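Local atomic coordinates of RagB/SusD domain protein (Flavobacterium johnsoniae, PDB entry 5J90), a protein that binds chitin and, as a SusD homolog, probably serves at the outer membrane in chitin capture and utilization by this bacterium. Residues 61-66 and 423-428. Sequence-based numbering, arbitrary orientation.
Sequences SGYMAT and QKWIAG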
loop_
_atom_site.group_PDB
_atom_site.type_symbol
_atom_site.label_atom_id
_atom_site.label_comp_id
_atom_site.label_asym_id
_atom_site.label_seq_id
_atom_site.Cartn_x
_atom_site.Cartn_y
_atom_site.Cartn_z
ATOM N N SER A 61 10.525 -15.996 8.339
ATOM C CA SER A 61 11.708 -15.137 8.439
ATOM C C SER A 61 12.945 -15.742 7.791
ATOM O O SER A 61 13.935 -15.047 7.591
ATOM C CB SER A 61 12.045 -14.895 9.910
ATOM O OG SER A 61 12.386 -16.131 10.543
ATOM N N GLY A 62 12.916 -17.047 7.535
ATOM C CA GLY A 62 14.110 -17.750 7.103
ATOM C C GLY A 62 15.014 -18.249 8.218
ATOM O O GLY A 62 16.092 -18.783 7.940
ATOM N N TYR A 63 14.605 -18.098 9.473
ATOM C CA TYR A 63 15.438 -18.542 10.591
ATOM C C TYR A 63 15.428 -20.059 10.804
ATOM O O TYR A 63 16.461 -20.646 11.125
ATOM C CB TYR A 63 14.963 -17.887 11.877
ATOM C CG TYR A 63 15.477 -16.481 12.127
ATOM C CD1 TYR A 63 16.337 -15.835 11.231
ATOM C CD2 TYR A 63 15.109 -15.802 13.279
ATOM C CE1 TYR A 63 16.815 -14.540 11.498
ATOM C CE2 TYR A 63 15.579 -14.527 13.553
ATOM C CZ TYR A 63 16.432 -13.897 12.660
ATOM O OH TYR A 63 16.891 -12.630 12.955
ATOM N N MET A 64 14.257 -20.673 10.669
ATOM C CA MET A 64 14.058 -22.075 11.057
ATOM C C MET A 64 13.111 -22.747 10.088
ATOM O O MET A 64 12.395 -22.074 9.337
ATOM C CB MET A 64 13.501 -22.143 12.485
ATOM C CG MET A 64 14.463 -21.595 13.532
ATOM S SD MET A 64 13.818 -21.501 15.216
ATOM C CE MET A 64 13.608 -19.718 15.390
ATOM N N ALA A 65 13.099 -24.081 10.093
ATOM C CA ALA A 65 12.210 -24.836 9.208
ATOM C C ALA A 65 11.806 -26.135 9.873
ATOM O O ALA A 65 12.573 -26.705 10.656
ATOM C CB ALA A 65 12.893 -25.121 7.881
ATOM N N THR A 66 10.596 -26.596 9.580
ATOM C CA THR A 66 10.128 -27.848 10.164
ATOM C C THR A 66 10.387 -29.057 9.253
ATOM O O THR A 66 10.260 -28.962 8.031
ATOM C CB THR A 66 8.632 -27.787 10.526
ATOM O OG1 THR A 66 8.273 -28.990 11.226
ATOM C CG2 THR A 66 7.773 -27.668 9.273
ATOM N N GLN A 423 23.208 -8.515 8.144
ATOM C CA GLN A 423 23.882 -8.618 9.436
ATOM C C GLN A 423 22.899 -8.479 10.597
ATOM O O GLN A 423 23.031 -9.142 11.631
ATOM C CB GLN A 423 25.033 -7.619 9.515
ATOM C CG GLN A 423 26.210 -8.049 8.638
ATOM C CD GLN A 423 26.760 -9.415 9.032
ATOM O OE1 GLN A 423 26.884 -9.732 10.217
ATOM N NE2 GLN A 423 27.094 -10.231 8.032
ATOM N N LYS A 424 21.886 -7.642 10.409
ATOM C CA LYS A 424 20.828 -7.478 11.395
ATOM C C LYS A 424 20.066 -8.798 11.574
ATOM O O LYS A 424 19.793 -9.241 12.702
ATOM C CB LYS A 424 19.896 -6.378 10.886
ATOM C CG LYS A 424 18.910 -5.839 11.878
ATOM C CD LYS A 424 18.140 -4.703 11.191
ATOM C CE LYS A 424 17.122 -4.082 12.100
ATOM N NZ LYS A 424 16.167 -3.283 11.275
ATOM N N TRP A 425 19.748 -9.430 10.453
ATOM C CA TRP A 425 19.053 -10.709 10.431
ATOM C C TRP A 425 19.870 -11.784 11.167
ATOM O O TRP A 425 19.331 -12.510 12.004
ATOM C CB TRP A 425 18.785 -11.069 8.971
ATOM C CG TRP A 425 18.060 -12.357 8.649
ATOM C CD1 TRP A 425 16.709 -12.531 8.511
ATOM C CD2 TRP A 425 18.659 -13.613 8.295
ATOM N NE1 TRP A 425 16.430 -13.821 8.136
ATOM C CE2 TRP A 425 17.610 -14.513 8.003
ATOM C CE3 TRP A 425 19.982 -14.071 8.219
ATOM C CZ2 TRP A 425 17.838 -15.835 7.624
ATOM C CZ3 TRP A 425 20.206 -15.394 7.852
ATOM C CH2 TRP A 425 19.141 -16.258 7.560
ATOM N N ILE A 426 21.168 -11.870 10.890
ATOM C CA ILE A 426 21.987 -12.856 11.602
ATOM C C ILE A 426 21.990 -12.571 13.108
ATOM O O ILE A 426 21.818 -13.485 13.918
ATOM C CB ILE A 426 23.444 -12.928 11.075
ATOM C CG1 ILE A 426 23.469 -13.353 9.608
ATOM C CG2 ILE A 426 24.271 -13.914 11.921
ATOM C CD1 ILE A 426 24.840 -13.183 8.932
ATOM N N ALA A 427 22.187 -11.310 13.483
ATOM C CA ALA A 427 22.289 -10.934 14.890
ATOM C C ALA A 427 21.018 -11.209 15.695
ATOM O O ALA A 427 21.092 -11.478 16.897
ATOM C CB ALA A 427 22.700 -9.463 15.019
ATOM N N GLY A 428 19.853 -11.131 15.044
ATOM C CA GLY A 428 18.588 -11.226 15.756
ATOM C C GLY A 428 18.079 -12.637 15.994
ATOM O O GLY A 428 17.070 -12.803 16.667
#
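Ser61 meets helix 413-428 through its carbonyl: Trp425 NE1 donates to Ser61 O over 2.8 Å, nearly straight at 173°, with the acceptor in the indole plane. Its side chain serves the turn instead, OG taking the backbone N-H of Tyr63 in an ST turn and also bonding Ser57 O. Glycine fits at Gly62 because, at its positive phi, a side chain would collide with Ser61 O and press on the indole; Gly62 O, bonded to Ser268 OG, lies at the indole edge, 3.4 Å from Trp425 CZ2. The contact ties a helix-ending turn to a long helix in the buried, largely helical interior of this SusD-family fold, Met271 and Ala435 packing around the aromatic pair. Tyr63 turns a ring edge onto the indole face, CE1 3.6 Å from Trp425 CE2, a tilted edge-to-face (T-shaped) pair with planes at 58°. Trp425 holds CG opposite its own backbone N (chi1 -180°), sending the indole toward the turn, while the phenol passes it the other way and Tyr63 OH donates to a lone pair of Trp425 O at 2.6 Å. A leucine in place of Trp425 would probably leave Ser61 O without its indole donor and the Tyr63 edge without a ring face. Gly428, lacking a side chain, leaves room for the hydroxyl.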